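Local coordinates for halogenase (Chondromyces crocatus, PDB 3E1T), which probably uses reduced flavin-adenine dinucleotide to chlorinate an aromatic group during the biosynthesis of chondrochloren, at residues Ile282-Trp294 / Val301-Ser313. Sequence-based numbering, arbitrary orientation.
Sequences IRKDYSYCNTSFW and VGDAACFVDPVFS. With FAD (flavin-adenine dinucleotide), chain C.
The Tyr286 ring crosses the Phe307 ring obliquely, CD1 lying 3.6 Å from CE2, where 282-294 pairs with the flavin-binding segment 301-313. Gly302-Asp303 is consistent with the Gly-Asp motif of the p-hydroxybenzoate-hydroxylase-type flavin monooxygenase fold, which flavin-dependent halogenases share. Gly302 suits its place because its backbone has positive phi and a CB would run into the FAD phosphate oxygen O2P. Next to it, Asp303 donates its backbone N-H to O2P and accepts the ribityl hydroxyl O3' on OD1, at 2.7 Å. Its OD2 faces Arg283 through two waters rather than directly, and the guanidinium of Arg283 lays one face against the flavin methyl C8M.

Between the segments runs a short antiparallel pairing. Tyr288 and Phe307 form its hydrogen-bonded pair, Tyr288 N reaching Phe307 O and Phe307 N returning to Tyr288 O at 3.0 Å. Cys289 and Cys306 make the adjoining non-hydrogen-bonded pair, small enough for backbones only 4.2 Å apart between CA atoms; their side chains touch Tyr355 of helix 340-368. With CG set between backbone N and carbonyl carbon (chi1 52°), Tyr288 donates its hydroxyl to Asp303 O, in the ring plane, tying the strand to the 3-10 segment whose first amide binds the phosphate. Phe307, by contrast, swings CG anti to its N (chi1 -178°), which brings CE1 to 3.4 Å from FAD C1'; an aromatic ring suits this apolar contact beside the isoalloxazine.

Asn290 and Ser287 satisfy buried carbonyls: ND2 donates to Ala305 O, near the amide plane, and OG to Val308 O on a lone pair. Tyr286 is long enough to pack on Phe307 while its OH donates to buried Asp309 OD1 at 2.7 Å from above the carboxylate plane; Asp309 OD2 bonds Tyr366 OH.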
# COMPACT_ATOMS: atom_id res chain seq x y z
N ILE A 282 -5.01 -3.12 -15.56
CA ILE A 282 -5.05 -1.70 -15.24
C ILE A 282 -5.58 -1.48 -13.82
O ILE A 282 -6.50 -2.19 -13.36
CB ILE A 282 -5.85 -0.87 -16.29
CG1 ILE A 282 -5.56 0.63 -16.12
CG2 ILE A 282 -7.36 -1.15 -16.20
CD1 ILE A 282 -6.06 1.51 -17.22
N ARG A 283 -4.99 -0.52 -13.11
CA ARG A 283 -5.52 -0.02 -11.85
C ARG A 283 -5.64 1.50 -11.92
O ARG A 283 -4.71 2.20 -12.31
CB ARG A 283 -4.65 -0.44 -10.66
CG ARG A 283 -4.84 -1.89 -10.22
CD ARG A 283 -6.20 -2.13 -9.49
NE ARG A 283 -6.36 -1.27 -8.31
CZ ARG A 283 -5.78 -1.48 -7.14
NH1 ARG A 283 -4.99 -2.53 -6.95
NH2 ARG A 283 -5.99 -0.63 -6.14
N LYS A 284 -6.79 2.00 -11.51
CA LYS A 284 -7.15 3.39 -11.68
C LYS A 284 -7.81 3.84 -10.38
O LYS A 284 -8.28 3.00 -9.61
CB LYS A 284 -8.12 3.46 -12.86
CG LYS A 284 -8.80 4.77 -13.14
CD LYS A 284 -9.44 4.73 -14.52
CE LYS A 284 -10.38 3.53 -14.69
NZ LYS A 284 -11.67 3.66 -13.93
N ASP A 285 -7.83 5.15 -10.13
CA ASP A 285 -8.53 5.69 -8.97
C ASP A 285 -8.16 4.92 -7.70
O ASP A 285 -9.02 4.59 -6.89
CB ASP A 285 -10.07 5.65 -9.20
CG ASP A 285 -10.52 6.55 -10.34
OD1 ASP A 285 -10.04 7.70 -10.42
OD2 ASP A 285 -11.36 6.12 -11.16
N TYR A 286 -6.86 4.64 -7.54
CA TYR A 286 -6.36 3.89 -6.40
C TYR A 286 -5.95 4.75 -5.21
O TYR A 286 -5.72 4.21 -4.12
CB TYR A 286 -5.19 2.99 -6.81
CG TYR A 286 -4.01 3.72 -7.45
CD1 TYR A 286 -3.23 4.63 -6.72
CD2 TYR A 286 -3.67 3.48 -8.78
CE1 TYR A 286 -2.14 5.29 -7.33
CE2 TYR A 286 -2.58 4.13 -9.39
CZ TYR A 286 -1.83 5.03 -8.66
OH TYR A 286 -0.75 5.65 -9.27
N SER A 287 -5.85 6.07 -5.39
CA SER A 287 -5.39 6.93 -4.28
C SER A 287 -6.56 7.59 -3.55
O SER A 287 -7.30 8.35 -4.15
CB SER A 287 -4.41 8.00 -4.75
OG SER A 287 -3.81 8.64 -3.62
N TYR A 288 -6.72 7.30 -2.27
CA TYR A 288 -7.90 7.75 -1.51
C TYR A 288 -7.69 7.55 -0.03
O TYR A 288 -6.78 6.84 0.39
CB TYR A 288 -9.17 6.99 -1.95
CG TYR A 288 -9.00 5.50 -1.94
CD1 TYR A 288 -9.00 4.79 -0.74
CD2 TYR A 288 -8.82 4.78 -3.13
CE1 TYR A 288 -8.82 3.42 -0.71
CE2 TYR A 288 -8.64 3.40 -3.11
CZ TYR A 288 -8.64 2.73 -1.89
OH TYR A 288 -8.44 1.37 -1.85
N CYS A 289 -8.56 8.18 0.76
CA CYS A 289 -8.59 7.98 2.19
C CYS A 289 -10.06 8.04 2.60
O CYS A 289 -10.86 8.74 1.98
CB CYS A 289 -7.78 9.05 2.93
SG CYS A 289 -7.53 8.77 4.71
N ASN A 290 -10.42 7.28 3.63
CA ASN A 290 -11.77 7.31 4.16
C ASN A 290 -11.95 8.36 5.25
O ASN A 290 -11.00 8.66 5.98
CB ASN A 290 -12.17 5.92 4.65
CG ASN A 290 -12.81 5.08 3.55
OD1 ASN A 290 -14.04 5.02 3.45
ND2 ASN A 290 -11.99 4.46 2.69
N THR A 291 -13.15 8.93 5.36
CA THR A 291 -13.45 9.93 6.40
C THR A 291 -13.42 9.35 7.81
O THR A 291 -13.31 10.10 8.79
CB THR A 291 -14.82 10.63 6.18
OG1 THR A 291 -15.84 9.64 5.98
CG2 THR A 291 -14.77 11.54 4.95
N SER A 292 -13.49 8.03 7.90
CA SER A 292 -13.42 7.33 9.18
C SER A 292 -12.90 5.92 8.96
O SER A 292 -13.19 5.32 7.92
CB SER A 292 -14.80 7.26 9.84
OG SER A 292 -14.71 6.72 11.16
N PHE A 293 -12.12 5.42 9.92
CA PHE A 293 -11.58 4.05 9.86
C PHE A 293 -12.29 3.07 10.81
O PHE A 293 -12.02 1.87 10.78
CB PHE A 293 -10.07 4.00 10.14
CG PHE A 293 -9.22 4.78 9.15
CD1 PHE A 293 -9.66 5.02 7.85
CD2 PHE A 293 -7.95 5.22 9.52
CE1 PHE A 293 -8.85 5.73 6.94
CE2 PHE A 293 -7.16 5.93 8.62
CZ PHE A 293 -7.61 6.17 7.33
N TRP A 294 -13.20 3.59 11.64
CA TRP A 294 -14.03 2.73 12.50
C TRP A 294 -15.36 3.40 12.87
O TRP A 294 -15.51 4.62 12.75
CB TRP A 294 -13.27 2.35 13.78
CG TRP A 294 -13.15 3.47 14.74
CD1 TRP A 294 -12.33 4.56 14.65
CD2 TRP A 294 -13.89 3.63 15.97
NE1 TRP A 294 -12.51 5.38 15.74
CE2 TRP A 294 -13.45 4.83 16.56
CE3 TRP A 294 -14.86 2.86 16.62
CZ2 TRP A 294 -13.97 5.30 17.78
CZ3 TRP A 294 -15.36 3.32 17.84
CH2 TRP A 294 -14.92 4.53 18.40
N VAL A 301 -9.24 -1.83 7.41
CA VAL A 301 -7.77 -1.96 7.39
C VAL A 301 -7.30 -2.09 5.96
O VAL A 301 -8.04 -2.55 5.09
CB VAL A 301 -7.23 -3.16 8.25
CG1 VAL A 301 -7.62 -3.03 9.72
CG2 VAL A 301 -7.69 -4.45 7.72
N GLY A 302 -6.06 -1.66 5.71
CA GLY A 302 -5.44 -1.83 4.42
C GLY A 302 -6.10 -0.99 3.35
O GLY A 302 -6.56 0.11 3.63
N ASP A 303 -6.17 -1.53 2.13
CA ASP A 303 -6.67 -0.77 0.99
C ASP A 303 -8.15 -0.42 1.14
O ASP A 303 -8.64 0.50 0.48
CB ASP A 303 -6.49 -1.54 -0.29
CG ASP A 303 -5.09 -1.46 -0.86
OD1 ASP A 303 -4.15 -0.96 -0.19
OD2 ASP A 303 -4.94 -1.93 -2.00
N ALA A 304 -8.87 -1.15 1.98
CA ALA A 304 -10.27 -0.82 2.26
C ALA A 304 -10.36 0.57 2.88
O ALA A 304 -11.31 1.30 2.62
CB ALA A 304 -10.90 -1.86 3.19
N ALA A 305 -9.39 0.91 3.73
CA ALA A 305 -9.35 2.21 4.40
C ALA A 305 -8.72 3.33 3.55
O ALA A 305 -9.31 4.41 3.39
CB ALA A 305 -8.59 2.07 5.70
N CYS A 306 -7.51 3.10 3.06
CA CYS A 306 -6.76 4.15 2.38
C CYS A 306 -5.60 3.58 1.59
O CYS A 306 -5.15 2.47 1.86
CB CYS A 306 -6.25 5.20 3.38
SG CYS A 306 -5.05 4.56 4.55
N PHE A 307 -5.14 4.35 0.60
CA PHE A 307 -3.95 4.01 -0.17
C PHE A 307 -3.34 5.29 -0.76
O PHE A 307 -4.07 6.20 -1.16
CB PHE A 307 -4.27 2.99 -1.28
CG PHE A 307 -3.06 2.57 -2.07
CD1 PHE A 307 -2.05 1.81 -1.48
CD2 PHE A 307 -2.91 2.98 -3.40
CE1 PHE A 307 -0.93 1.44 -2.20
CE2 PHE A 307 -1.79 2.62 -4.13
CZ PHE A 307 -0.80 1.84 -3.53
N VAL A 308 -2.01 5.37 -0.80
CA VAL A 308 -1.33 6.54 -1.41
C VAL A 308 -1.00 6.35 -2.91
O VAL A 308 -1.72 6.85 -3.76
CB VAL A 308 -0.06 6.97 -0.63
CG1 VAL A 308 0.44 8.33 -1.17
CG2 VAL A 308 -0.35 7.09 0.87
N ASP A 309 0.08 5.62 -3.21
CA ASP A 309 0.62 5.52 -4.58
C ASP A 309 1.75 4.50 -4.52
O ASP A 309 2.37 4.34 -3.48
CB ASP A 309 1.13 6.90 -5.06
CG ASP A 309 1.52 6.92 -6.53
OD1 ASP A 309 0.64 7.03 -7.41
OD2 ASP A 309 2.74 6.83 -6.81
N PRO A 310 2.01 3.77 -5.62
CA PRO A 310 3.01 2.70 -5.58
C PRO A 310 4.49 3.08 -5.40
O PRO A 310 5.30 2.19 -5.15
CB PRO A 310 2.85 2.01 -6.95
CG PRO A 310 1.56 2.49 -7.49
CD PRO A 310 1.36 3.85 -6.93
N VAL A 311 4.87 4.36 -5.53
CA VAL A 311 6.29 4.67 -5.40
C VAL A 311 6.69 4.58 -3.93
O VAL A 311 5.94 5.03 -3.05
CB VAL A 311 6.70 6.02 -6.06
CG1 VAL A 311 6.00 7.19 -5.45
CG2 VAL A 311 8.23 6.21 -5.98
N PHE A 312 7.86 3.99 -3.68
CA PHE A 312 8.33 3.60 -2.35
C PHE A 312 7.57 2.46 -1.64
O PHE A 312 7.85 2.15 -0.48
CB PHE A 312 8.56 4.82 -1.44
CG PHE A 312 9.80 5.59 -1.78
CD1 PHE A 312 9.72 6.85 -2.37
CD2 PHE A 312 11.06 5.05 -1.53
CE1 PHE A 312 10.88 7.56 -2.70
CE2 PHE A 312 12.22 5.75 -1.84
CZ PHE A 312 12.13 7.02 -2.44
N SER A 313 6.65 1.80 -2.36
CA SER A 313 6.14 0.49 -1.96
C SER A 313 5.63 0.40 -0.53
O SER A 313 6.12 -0.40 0.27
CB SER A 313 7.23 -0.57 -2.15
OG SER A 313 7.63 -0.68 -3.50
PA FAD C . -5.87 -7.04 -0.79
O1A FAD C . -4.46 -7.51 -1.00
O2A FAD C . -6.51 -6.42 -1.99
O5B FAD C . -6.75 -8.33 -0.36
C5B FAD C . -8.12 -8.21 -0.03
C4B FAD C . -8.79 -9.59 -0.14
O4B FAD C . -10.18 -9.49 0.07
C3B FAD C . -8.60 -10.19 -1.53
O3B FAD C . -8.01 -11.46 -1.37
C2B FAD C . -9.99 -10.32 -2.10
O2B FAD C . -10.12 -11.53 -2.79
C1B FAD C . -10.87 -10.30 -0.85
N9A FAD C . -12.22 -9.76 -1.04
C8A FAD C . -12.64 -8.71 -1.82
N7A FAD C . -13.98 -8.57 -1.64
C5A FAD C . -14.41 -9.50 -0.75
C6A FAD C . -15.67 -9.82 -0.22
N6A FAD C . -16.79 -9.23 -0.66
N1A FAD C . -15.77 -10.85 0.69
C2A FAD C . -14.67 -11.59 1.05
N3A FAD C . -13.44 -11.27 0.50
C4A FAD C . -13.31 -10.25 -0.37
N1 FAD C . 2.19 -2.49 -2.22
C2 FAD C . 3.44 -2.88 -1.81
O2 FAD C . 3.60 -3.15 -0.62
N3 FAD C . 4.47 -2.96 -2.73
C4 FAD C . 4.25 -2.65 -4.07
O4 FAD C . 5.16 -2.74 -4.89
C4X FAD C . 2.99 -2.24 -4.48
N5 FAD C . 2.74 -1.92 -5.80
C5X FAD C . 1.47 -1.52 -6.19
C6 FAD C . 1.20 -1.19 -7.52
C7 FAD C . -0.09 -0.79 -7.90
C7M FAD C . -0.30 -0.23 -9.27
C8 FAD C . -1.11 -0.70 -6.94
C8M FAD C . -2.45 -0.08 -7.26
C9 FAD C . -0.84 -1.05 -5.62
C9A FAD C . 0.45 -1.45 -5.23
N10 FAD C . 0.68 -1.79 -3.91
C10 FAD C . 1.95 -2.17 -3.53
C1' FAD C . -0.45 -1.82 -2.90
C2' FAD C . -0.94 -3.23 -2.56
O2' FAD C . -1.52 -3.79 -3.72
C3' FAD C . -2.00 -3.18 -1.45
O3' FAD C . -1.72 -2.15 -0.52
C4' FAD C . -2.12 -4.46 -0.61
O4' FAD C . -2.49 -5.53 -1.45
C5' FAD C . -3.20 -4.26 0.46
O5' FAD C . -3.55 -5.50 1.01
P FAD C . -5.01 -5.76 1.62
O1P FAD C . -4.93 -6.94 2.57
O2P FAD C . -5.49 -4.55 2.35
O3P FAD C . -5.96 -5.97 0.38
O HOH W 1 -3.94 -0.38 -3.95
O HOH W 2 -4.01 -3.67 -4.58
O HOH W 3 -4.27 8.87 -0.94
O HOH W 4 -12.90 2.13 0.99